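Local coordinates for 433aa long hypothetical phosphoribosylglycinamide formyl transferase (Pyrococcus horikoshii, PDB 2DWC), which belongs to the ATP-grasp superfamily as a PurT-like protein and holds adenosine-5'-diphosphate in a nucleotide pocket, at residues B[83-88]-B[319-324]; B[248-253]-B[395-400]; B[317-320]-B[326-329]. All blocks are in the same frame, centred on the assembly; numbering follows the deposited sequence.

Contact 1: B[83-88]-B[319-324]; sequences PDAIIP and RAVLGL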
ATOM      1  N   PRO B  83       6.681  -6.977 -22.316  1.00 15.45           N
ATOM      2  CA  PRO B  83       6.967  -6.580 -20.945  1.00 12.82           C
ATOM      3  C   PRO B  83       8.438  -6.728 -20.513  1.00 16.05           C
ATOM      4  O   PRO B  83       9.167  -7.524 -21.116  1.00 17.07           O
ATOM      5  CB  PRO B  83       6.059  -7.495 -20.147  1.00 13.42           C
ATOM      6  CG  PRO B  83       6.074  -8.732 -20.880  1.00 16.77           C
ATOM      7  CD  PRO B  83       6.037  -8.304 -22.364  1.00 15.18           C
ATOM      8  N   ASP B  84       8.839  -5.955 -19.476  1.00 14.97           N
ATOM      9  CA  ASP B  84      10.199  -6.090 -18.894  1.00 13.08           C
ATOM     10  C   ASP B  84      10.302  -7.312 -17.991  1.00 17.43           C
ATOM     11  O   ASP B  84      11.418  -7.788 -17.697  1.00 16.31           O
ATOM     12  CB  ASP B  84      10.526  -4.817 -18.088  1.00 15.98           C
ATOM     13  CG  ASP B  84      10.638  -3.610 -19.007  1.00 23.36           C
ATOM     14  OD1 ASP B  84       9.662  -2.850 -19.145  1.00 17.30           O
ATOM     15  OD2 ASP B  84      11.686  -3.463 -19.687  1.00 20.97           O
ATOM     16  N   ALA B  85       9.165  -7.782 -17.474  1.00 15.24           N
ATOM     17  CA  ALA B  85       9.136  -8.995 -16.659  1.00 13.23           C
ATOM     18  C   ALA B  85       7.805  -9.662 -16.799  1.00 15.87           C
ATOM     19  O   ALA B  85       6.772  -8.975 -16.795  1.00 16.16           O
ATOM     20  CB  ALA B  85       9.380  -8.659 -15.159  1.00 14.45           C
ATOM     21  N   ILE B  86       7.839 -10.991 -16.948  1.00 13.54           N
ATOM     22  CA  ILE B  86       6.632 -11.853 -17.037  1.00 13.26           C
ATOM     23  C   ILE B  86       6.635 -12.565 -15.679  1.00 17.73           C
ATOM     24  O   ILE B  86       7.558 -13.306 -15.357  1.00 15.71           O
ATOM     25  CB  ILE B  86       6.803 -12.846 -18.175  1.00 11.77           C
ATOM     26  CG1 ILE B  86       6.865 -12.056 -19.464  1.00 15.54           C
ATOM     27  CG2 ILE B  86       5.621 -13.880 -18.169  1.00 16.63           C
ATOM     28  CD1 ILE B  86       7.103 -12.957 -20.700  1.00 14.28           C
ATOM     29  N   ILE B  87       5.606 -12.290 -14.889  1.00 13.85           N
ATOM     30  CA  ILE B  87       5.479 -12.744 -13.503  1.00 13.06           C
ATOM     31  C   ILE B  87       4.363 -13.740 -13.306  1.00 17.47           C
ATOM     32  O   ILE B  87       3.188 -13.367 -13.168  1.00 17.27           O
ATOM     33  CB  ILE B  87       5.241 -11.497 -12.608  1.00 13.74           C
ATOM     34  CG1 ILE B  87       6.339 -10.450 -12.849  1.00 19.70           C
ATOM     35  CG2 ILE B  87       5.206 -11.900 -11.137  1.00 16.41           C
ATOM     36  CD1 ILE B  87       6.224  -9.123 -12.028  1.00 16.47           C
ATOM     37  N   PRO B  88       4.698 -15.028 -13.324  1.00 18.54           N
ATOM     38  CA  PRO B  88       3.682 -16.077 -13.127  1.00 17.81           C
ATOM     39  C   PRO B  88       3.260 -16.049 -11.670  1.00 26.19           C
ATOM     40  O   PRO B  88       4.113 -16.072 -10.788  1.00 26.79           O
ATOM     41  CB  PRO B  88       4.418 -17.379 -13.471  1.00 24.88           C
ATOM     42  CG  PRO B  88       5.721 -17.000 -14.050  1.00 21.55           C
ATOM     43  CD  PRO B  88       6.048 -15.596 -13.544  1.00 16.73           C
ATOM     44  N   ARG B 319      10.786  -5.383  -6.882  1.00 14.81           N
ATOM     45  CA  ARG B 319      12.095  -4.732  -6.977  1.00 15.86           C
ATOM     46  C   ARG B 319      13.119  -5.697  -7.552  1.00 16.24           C
ATOM     47  O   ARG B 319      13.881  -5.350  -8.457  1.00 15.85           O
ATOM     48  CB  ARG B 319      12.533  -4.232  -5.579  1.00 17.02           C
ATOM     49  CG  ARG B 319      11.730  -2.936  -5.193  1.00 16.93           C
ATOM     50  CD  ARG B 319      11.912  -2.553  -3.744  1.00 19.62           C
ATOM     51  NE  ARG B 319      13.283  -2.142  -3.476  1.00 21.85           N
ATOM     52  CZ  ARG B 319      13.644  -1.000  -2.865  1.00 23.25           C
ATOM     53  NH1 ARG B 319      12.747  -0.119  -2.460  1.00 20.38           N
ATOM     54  NH2 ARG B 319      14.936  -0.755  -2.615  1.00 16.61           N
ATOM     55  N   ALA B 320      13.122  -6.911  -7.031  1.00 14.74           N
ATOM     56  CA  ALA B 320      14.113  -7.878  -7.491  1.00 14.33           C
ATOM     57  C   ALA B 320      13.985  -8.098  -8.998  1.00 15.38           C
ATOM     58  O   ALA B 320      14.989  -8.071  -9.695  1.00 16.24           O
ATOM     59  CB  ALA B 320      13.941  -9.249  -6.772  1.00 14.36           C
ATOM     60  N   VAL B 321      12.756  -8.308  -9.499  1.00 16.65           N
ATOM     61  CA  VAL B 321      12.618  -8.628 -10.935  1.00 14.75           C
ATOM     62  C   VAL B 321      12.723  -7.480 -11.925  1.00 14.83           C
ATOM     63  O   VAL B 321      12.843  -7.718 -13.148  1.00 14.94           O
ATOM     64  CB  VAL B 321      11.337  -9.495 -11.212  1.00 15.08           C
ATOM     65  CG1 VAL B 321      11.304 -10.672 -10.244  1.00 18.95           C
ATOM     66  CG2 VAL B 321      10.049  -8.654 -11.066  1.00 14.60           C
ATOM     67  N   LEU B 322      12.711  -6.246 -11.417  1.00 13.66           N
ATOM     68  CA  LEU B 322      12.936  -5.063 -12.239  1.00 15.41           C
ATOM     69  C   LEU B 322      14.469  -4.791 -12.249  1.00 18.32           C
ATOM     70  O   LEU B 322      14.930  -3.923 -12.989  1.00 17.35           O
ATOM     71  CB  LEU B 322      12.224  -3.830 -11.650  1.00 16.93           C
ATOM     72  CG  LEU B 322      10.703  -3.860 -11.894  1.00 14.80           C
ATOM     73  CD1 LEU B 322      10.062  -2.637 -11.216  1.00 17.45           C
ATOM     74  CD2 LEU B 322      10.455  -3.888 -13.413  1.00 15.78           C
ATOM     75  N   GLY B 323      15.213  -5.559 -11.442  1.00 16.49           N
ATOM     76  CA  GLY B 323      16.677  -5.385 -11.336  1.00 14.41           C
ATOM     77  C   GLY B 323      17.066  -4.285 -10.345  1.00 19.45           C
ATOM     78  O   GLY B 323      18.208  -3.842 -10.329  1.00 16.44           O
ATOM     79  N   LEU B 324      16.148  -3.869  -9.471  1.00 16.40           N
ATOM     80  CA  LEU B 324      16.455  -2.810  -8.499  1.00 15.36           C
ATOM     81  C   LEU B 324      17.098  -3.447  -7.258  1.00 16.48           C
ATOM     82  O   LEU B 324      16.937  -4.643  -6.972  1.00 19.51           O
ATOM     83  CB  LEU B 324      15.157  -2.080  -8.089  1.00 15.29           C
ATOM     84  CG  LEU B 324      14.535  -1.335  -9.278  1.00 15.47           C
ATOM     85  CD1 LEU B 324      13.080  -0.888  -8.903  1.00 17.72           C
ATOM     86  CD2 LEU B 324      15.347  -0.120  -9.667  1.00 15.69           C
TER
HETATM   87  O   HOH W   1      12.659  -6.474 -15.494  1.00 17.20           O
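V321, in the last turn of helix 313-322, sets one methyl, CG2, against two residues of strand 85-88. CG2 of V321 lies 4.0 Å from CD1 of I87 and 4.1 Å from CB of A85. A85 and I87 are two positions apart in the strand, so both present the same face to the helix. The small methyl of A85 lets the helix end come close, with the CA atoms of A85 and V321 6.7 Å apart, while I87 extends to meet it: CG1 stands beside the backbone N (chi1 -54°), and the continued straight chain carries CD1 out to the valine. A branched, compact valine fits here because one branch can serve both partners. This is the close-packed part, buried and made of apolar side chains.

Toward D84 the contact is looser and polar. A water donates to O of D84 at 2.8 Å and to O of V321 at 2.7 Å, joining the two backbones where side chains do not meet. P325, four places on, has no N-H to offer the valine carbonyl, and the water supplies a donor. The carboxylate of D84 is engaged by its own sheet: OD1 accepts from the amide of K21. Beyond V321 the helix finishes in a Schellman motif at G323, whose positive phi (84°) a glycine adopts easily.

Strand 85-88 is the outermost strand of the parallel Rossmann-like sheet in this chain, next to 21-25, A85 and I87 bonding through their backbones to L23. I86 makes backbone hydrogen bonds with F107 and V109, and V109 also packs on V321. The neighbouring A320 rests on V216 and H218 of strand 209-219, so this last turn touches the large mixed sheet as well as the parallel one.

Contact 2: B[248-253]-B[395-400]; sequences PAEISE and KDVEVA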
ATOM      1  N   PRO B 248       7.707 -13.009  13.502  1.00 22.29           N
ATOM      2  CA  PRO B 248       8.604 -14.115  13.157  1.00 21.37           C
ATOM      3  C   PRO B 248       8.132 -15.426  13.765  1.00 21.91           C
ATOM      4  O   PRO B 248       7.388 -15.446  14.757  1.00 24.37           O
ATOM      5  CB  PRO B 248       9.940 -13.667  13.745  1.00 23.33           C
ATOM      6  CG  PRO B 248       9.505 -13.016  15.104  1.00 26.08           C
ATOM      7  CD  PRO B 248       8.153 -12.298  14.728  1.00 19.75           C
ATOM      8  N   ALA B 249       8.524 -16.524  13.147  1.00 19.86           N
ATOM      9  CA  ALA B 249       8.179 -17.845  13.682  1.00 23.50           C
ATOM     10  C   ALA B 249       8.925 -17.988  15.032  1.00 22.45           C
ATOM     11  O   ALA B 249      10.055 -17.540  15.170  1.00 26.66           O
ATOM     12  CB  ALA B 249       8.643 -18.922  12.714  1.00 23.57           C
ATOM     13  N   GLU B 250       8.288 -18.609  16.012  1.00 24.61           N
ATOM     14  CA  GLU B 250       8.921 -18.753  17.318  1.00 30.91           C
ATOM     15  C   GLU B 250       9.742 -20.030  17.354  1.00 35.59           C
ATOM     16  O   GLU B 250       9.302 -21.059  17.877  1.00 34.66           O
ATOM     17  CB  GLU B 250       7.844 -18.748  18.397  1.00 32.98           C
ATOM     18  CG  GLU B 250       7.142 -17.375  18.494  1.00 34.13           C
ATOM     19  CD  GLU B 250       6.134 -17.301  19.652  1.00 43.28           C
ATOM     20  OE1 GLU B 250       5.055 -17.930  19.554  1.00 40.71           O
ATOM     21  OE2 GLU B 250       6.438 -16.609  20.658  1.00 40.92           O
ATOM     22  N   ILE B 251      10.917 -19.956  16.734  1.00 28.69           N
ATOM     23  CA  ILE B 251      11.841 -21.079  16.649  1.00 33.49           C
ATOM     24  C   ILE B 251      13.198 -20.662  17.210  1.00 31.70           C
ATOM     25  O   ILE B 251      13.486 -19.469  17.349  1.00 27.50           O
ATOM     26  CB  ILE B 251      12.012 -21.570  15.168  1.00 33.92           C
ATOM     27  CG1 ILE B 251      12.659 -20.462  14.314  1.00 34.44           C
ATOM     28  CG2 ILE B 251      10.651 -22.029  14.625  1.00 26.02           C
ATOM     29  CD1 ILE B 251      12.968 -20.892  12.855  1.00 29.81           C
ATOM     30  N   SER B 252      14.040 -21.645  17.534  1.00 34.58           N
ATOM     31  CA  SER B 252      15.349 -21.339  18.093  1.00 39.28           C
ATOM     32  C   SER B 252      16.242 -20.620  17.117  1.00 38.50           C
ATOM     33  O   SER B 252      16.053 -20.690  15.890  1.00 36.01           O
ATOM     34  CB  SER B 252      16.068 -22.613  18.555  1.00 35.85           C
ATOM     35  OG  SER B 252      16.328 -23.472  17.453  1.00 37.00           O
ATOM     36  N   GLU B 253      17.226 -19.929  17.673  1.00 36.74           N
ATOM     37  CA  GLU B 253      18.191 -19.200  16.884  1.00 38.89           C
ATOM     38  C   GLU B 253      18.964 -20.203  16.023  1.00 42.83           C
ATOM     39  O   GLU B 253      19.333 -19.901  14.884  1.00 33.37           O
ATOM     40  CB  GLU B 253      19.121 -18.425  17.798  1.00 45.32           C
ATOM     41  CG  GLU B 253      19.596 -17.151  17.166  1.00 54.52           C
ATOM     42  CD  GLU B 253      20.124 -16.162  18.176  1.00 63.05           C
ATOM     43  OE1 GLU B 253      19.414 -15.891  19.176  1.00 59.65           O
ATOM     44  OE2 GLU B 253      21.242 -15.642  17.965  1.00 65.61           O
ATOM     45  N   LYS B 395       3.842  -6.062  19.502  1.00 29.10           N
ATOM     46  CA  LYS B 395       5.197  -6.380  19.930  1.00 22.33           C
ATOM     47  C   LYS B 395       5.302  -7.857  20.232  1.00 19.87           C
ATOM     48  O   LYS B 395       6.400  -8.444  20.184  1.00 27.55           O
ATOM     49  CB  LYS B 395       5.533  -5.561  21.177  1.00 29.81           C
ATOM     50  CG  LYS B 395       5.825  -4.125  20.851  1.00 41.19           C
ATOM     51  CD  LYS B 395       6.143  -3.297  22.096  1.00 53.74           C
ATOM     52  CE  LYS B 395       6.556  -1.867  21.711  1.00 53.03           C
ATOM     53  NZ  LYS B 395       5.513  -1.170  20.898  1.00 60.79           N
ATOM     54  N   ASP B 396       4.179  -8.478  20.575  1.00 24.01           N
ATOM     55  CA  ASP B 396       4.138  -9.905  20.897  1.00 24.99           C
ATOM     56  C   ASP B 396       3.422 -10.616  19.764  1.00 25.43           C
ATOM     57  O   ASP B 396       2.209 -10.408  19.565  1.00 23.09           O
ATOM     58  CB  ASP B 396       3.369 -10.097  22.221  1.00 27.43           C
ATOM     59  CG  ASP B 396       3.332 -11.545  22.716  1.00 34.88           C
ATOM     60  OD1 ASP B 396       3.104 -11.730  23.933  1.00 44.00           O
ATOM     61  OD2 ASP B 396       3.505 -12.504  21.947  1.00 36.09           O
ATOM     62  N   VAL B 397       4.163 -11.446  19.035  1.00 23.78           N
ATOM     63  CA  VAL B 397       3.591 -12.186  17.902  1.00 24.20           C
ATOM     64  C   VAL B 397       2.378 -13.051  18.261  1.00 24.02           C
ATOM     65  O   VAL B 397       1.457 -13.200  17.455  1.00 22.19           O
ATOM     66  CB  VAL B 397       4.705 -13.020  17.182  1.00 29.03           C
ATOM     67  CG1 VAL B 397       5.139 -14.189  18.038  1.00 27.13           C
ATOM     68  CG2 VAL B 397       4.215 -13.513  15.800  1.00 21.88           C
ATOM     69  N   GLU B 398       2.317 -13.592  19.490  1.00 23.53           N
ATOM     70  CA  GLU B 398       1.168 -14.410  19.856  1.00 24.70           C
ATOM     71  C   GLU B 398      -0.082 -13.553  20.037  1.00 21.71           C
ATOM     72  O   GLU B 398      -1.195 -14.026  19.785  1.00 26.27           O
ATOM     73  CB  GLU B 398       1.470 -15.237  21.135  1.00 29.51           C
ATOM     74  CG  GLU B 398       2.667 -16.184  20.931  1.00 39.34           C
ATOM     75  CD  GLU B 398       2.920 -17.121  22.114  1.00 51.65           C
ATOM     76  OE1 GLU B 398       2.509 -16.801  23.255  1.00 51.69           O
ATOM     77  OE2 GLU B 398       3.550 -18.183  21.900  1.00 51.21           O
ATOM     78  N   VAL B 399       0.096 -12.308  20.471  1.00 22.97           N
ATOM     79  CA  VAL B 399      -1.014 -11.387  20.617  1.00 24.86           C
ATOM     80  C   VAL B 399      -1.512 -11.063  19.188  1.00 24.69           C
ATOM     81  O   VAL B 399      -2.714 -11.054  18.923  1.00 24.58           O
ATOM     82  CB  VAL B 399      -0.574 -10.094  21.324  1.00 23.76           C
ATOM     83  CG1 VAL B 399      -1.718  -9.088  21.282  1.00 26.18           C
ATOM     84  CG2 VAL B 399      -0.200 -10.398  22.806  1.00 27.43           C
ATOM     85  N   ALA B 400      -0.590 -10.806  18.273  1.00 22.92           N
ATOM     86  CA  ALA B 400      -1.015 -10.527  16.881  1.00 23.17           C
ATOM     87  C   ALA B 400      -1.742 -11.724  16.260  1.00 20.65           C
ATOM     88  O   ALA B 400      -2.759 -11.529  15.578  1.00 20.72           O
ATOM     89  CB  ALA B 400       0.192 -10.122  16.035  1.00 24.32           C
TER
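E250 and V397 bury the most surface here, with P248 next. The side chain of E250 runs past V397 in the opposite direction, and CG1 of V397 touches its carboxyl carbon CD (3.6 Å) and its methylene CG (3.8 Å). That methyl stands between the valine's own backbone N and carbonyl carbon (chi1 71°), which leaves CG2 for the proline: CG2 of V397 is 3.9 Å from O of P248 and 4.3 Å from its ring atom CD. Glutamate suits the exposed rim, since its chain lies along the valine while the carboxylate oxygens can stay at the exposed surface. There OE1 of E250 approaches OE2 of E398 to 2.8 Å, the carboxylate planes nearly perpendicular (86°); one acid probably carries a proton. P248, preceded by a cis peptide, shares P342 with V397 as a neighbour, and E250 centres an inverse gamma turn. D396 begins helix 397-409 as its N-cap, OD2 accepting from N of E398 at 2.9 Å. The whole is an aspartate-capped helix start whose first-turn valine is seated on the loop leading from strand 241-247 to helix 253-270, joining the ATP-grasp and PurT C-terminal regions.

Contact 3: B[317-320]-B[326-329]; sequences HLRA and IPGE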
ATOM      1  N   HIS B 317       9.621  -8.767  -4.306  1.00 17.16           N
ATOM      2  CA  HIS B 317       9.614  -9.487  -5.585  1.00 17.40           C
ATOM      3  C   HIS B 317       9.711  -8.504  -6.738  1.00 16.91           C
ATOM      4  O   HIS B 317      10.494  -8.690  -7.659  1.00 16.35           O
ATOM      5  CB  HIS B 317       8.293 -10.274  -5.724  1.00 15.46           C
ATOM      6  CG  HIS B 317       8.286 -11.300  -6.812  1.00 16.59           C
ATOM      7  ND1 HIS B 317       9.256 -12.273  -6.941  1.00 16.12           N
ATOM      8  CD2 HIS B 317       7.374 -11.543  -7.786  1.00 16.09           C
ATOM      9  CE1 HIS B 317       8.935 -13.084  -7.935  1.00 21.70           C
ATOM     10  NE2 HIS B 317       7.794 -12.665  -8.469  1.00 16.11           N
ATOM     11  N   LEU B 318       8.860  -7.480  -6.720  1.00 15.67           N
ATOM     12  CA  LEU B 318       8.854  -6.514  -7.819  1.00 17.08           C
ATOM     13  C   LEU B 318      10.227  -5.840  -7.990  1.00 19.87           C
ATOM     14  O   LEU B 318      10.747  -5.699  -9.105  1.00 16.06           O
ATOM     15  CB  LEU B 318       7.785  -5.439  -7.569  1.00 17.56           C
ATOM     16  CG  LEU B 318       7.749  -4.352  -8.651  1.00 19.59           C
ATOM     17  CD1 LEU B 318       7.289  -4.963  -9.982  1.00 16.01           C
ATOM     18  CD2 LEU B 318       6.794  -3.234  -8.219  1.00 22.70           C
ATOM     19  N   ARG B 319      10.786  -5.383  -6.882  1.00 14.81           N
ATOM     20  CA  ARG B 319      12.095  -4.732  -6.977  1.00 15.86           C
ATOM     21  C   ARG B 319      13.119  -5.697  -7.552  1.00 16.24           C
ATOM     22  O   ARG B 319      13.881  -5.350  -8.457  1.00 15.85           O
ATOM     23  CB  ARG B 319      12.533  -4.232  -5.579  1.00 17.02           C
ATOM     24  CG  ARG B 319      11.730  -2.936  -5.193  1.00 16.93           C
ATOM     25  CD  ARG B 319      11.912  -2.553  -3.744  1.00 19.62           C
ATOM     26  NE  ARG B 319      13.283  -2.142  -3.476  1.00 21.85           N
ATOM     27  CZ  ARG B 319      13.644  -1.000  -2.865  1.00 23.25           C
ATOM     28  NH1 ARG B 319      12.747  -0.119  -2.460  1.00 20.38           N
ATOM     29  NH2 ARG B 319      14.936  -0.755  -2.615  1.00 16.61           N
ATOM     30  N   ALA B 320      13.122  -6.911  -7.031  1.00 14.74           N
ATOM     31  CA  ALA B 320      14.113  -7.878  -7.491  1.00 14.33           C
ATOM     32  C   ALA B 320      13.985  -8.098  -8.998  1.00 15.38           C
ATOM     33  O   ALA B 320      14.989  -8.071  -9.695  1.00 16.24           O
ATOM     34  CB  ALA B 320      13.941  -9.249  -6.772  1.00 14.36           C
ATOM     35  N   ILE B 326      17.826  -4.020  -3.094  1.00 17.70           N
ATOM     36  CA  ILE B 326      17.021  -4.179  -1.884  1.00 16.79           C
ATOM     37  C   ILE B 326      18.015  -4.083  -0.712  1.00 21.48           C
ATOM     38  O   ILE B 326      18.955  -4.903  -0.605  1.00 24.03           O
ATOM     39  CB  ILE B 326      16.366  -5.565  -1.810  1.00 17.56           C
ATOM     40  CG1 ILE B 326      15.325  -5.706  -2.952  1.00 17.16           C
ATOM     41  CG2 ILE B 326      15.754  -5.760  -0.395  1.00 19.05           C
ATOM     42  CD1 ILE B 326      14.775  -7.175  -3.143  1.00 18.10           C
ATOM     43  N   PRO B 327      17.852  -3.075   0.147  1.00 18.69           N
ATOM     44  CA  PRO B 327      18.763  -2.930   1.302  1.00 23.35           C
ATOM     45  C   PRO B 327      18.672  -4.117   2.260  1.00 24.78           C
ATOM     46  O   PRO B 327      17.589  -4.678   2.508  1.00 23.47           O
ATOM     47  CB  PRO B 327      18.269  -1.650   1.988  1.00 25.12           C
ATOM     48  CG  PRO B 327      17.526  -0.925   0.927  1.00 31.30           C
ATOM     49  CD  PRO B 327      16.853  -1.989   0.121  1.00 19.61           C
ATOM     50  N   GLY B 328      19.806  -4.493   2.842  1.00 23.25           N
ATOM     51  CA  GLY B 328      19.783  -5.595   3.789  1.00 25.97           C
ATOM     52  C   GLY B 328      20.771  -5.349   4.931  1.00 36.74           C
ATOM     53  O   GLY B 328      21.462  -4.328   4.961  1.00 38.01           O
ATOM     54  N   GLU B 329      20.838  -6.277   5.875  1.00 30.58           N
ATOM     55  CA  GLU B 329      21.762  -6.137   7.000  1.00 34.76           C
ATOM     56  C   GLU B 329      22.589  -7.428   7.130  1.00 29.58           C
ATOM     57  O   GLU B 329      22.044  -8.490   7.324  1.00 29.45           O
ATOM     58  CB  GLU B 329      20.961  -5.896   8.282  1.00 33.42           C
ATOM     59  CG  GLU B 329      21.782  -5.514   9.488  1.00 51.72           C
ATOM     60  CD  GLU B 329      20.968  -5.522  10.772  1.00 60.95           C
ATOM     61  OE1 GLU B 329      21.496  -5.043  11.807  1.00 62.58           O
ATOM     62  OE2 GLU B 329      19.810  -6.015  10.748  1.00 57.77           O
TER
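R319 leans over I326, and its atoms can be followed outward along that residue. CB of R319 meets CG1 of I326 at 4.1 Å. The chain then bends at chi3 (67°), which keeps it from running straight off the helix and brings NE of R319 back to within 4.1 Å of the same CG1. At the end, NH2 of R319 lies 3.6 Å from CD of P327 and 4.1 Å from CA of I326, approaching both obliquely. The guanidinium is held there by NH2 donating to O of P325, a backbone acceptor in the short connection between the two segments; a long arginine can span the apolar isoleucine and still reach it. The connection turns the chain back beside helix 313-322 before it enters strand 329-331, which pairs antiparallel with 334-337 in the large mixed sheet. Isoleucine reaches the helix with its long branch: CD1 of I326 is 4.3 Å from CB of A320, whose small size leaves the helix surface low enough to receive it. Both A320 and I326 also lie against V216 and H218 of strand 209-219. At the subunit interface, R319 packs on T372 and P327 on L366, both of the second subunit.

In the fold
Contacts 1 and 3 are neighbours, their centres about 12 Å apart, and both use helix 313-322, sharing R319 and A320. They touch where CG2 of I87 lies 3.8 Å from NE2 of H317. One ties the helix to the parallel sheet of the preATP-grasp region, the other to the chain that follows it, and both border the second subunit. Contact 2 stands apart, its centre about 32 Å from that of contact 1 and 23 Å from that of contact 3. Along the chain the order is 83-88, 248-253, the helix segments and 326-329, then 395-400, so contacts 1 and 2 interlock in sequence and stitch the N-terminal, central and C-terminal regions into one subunit.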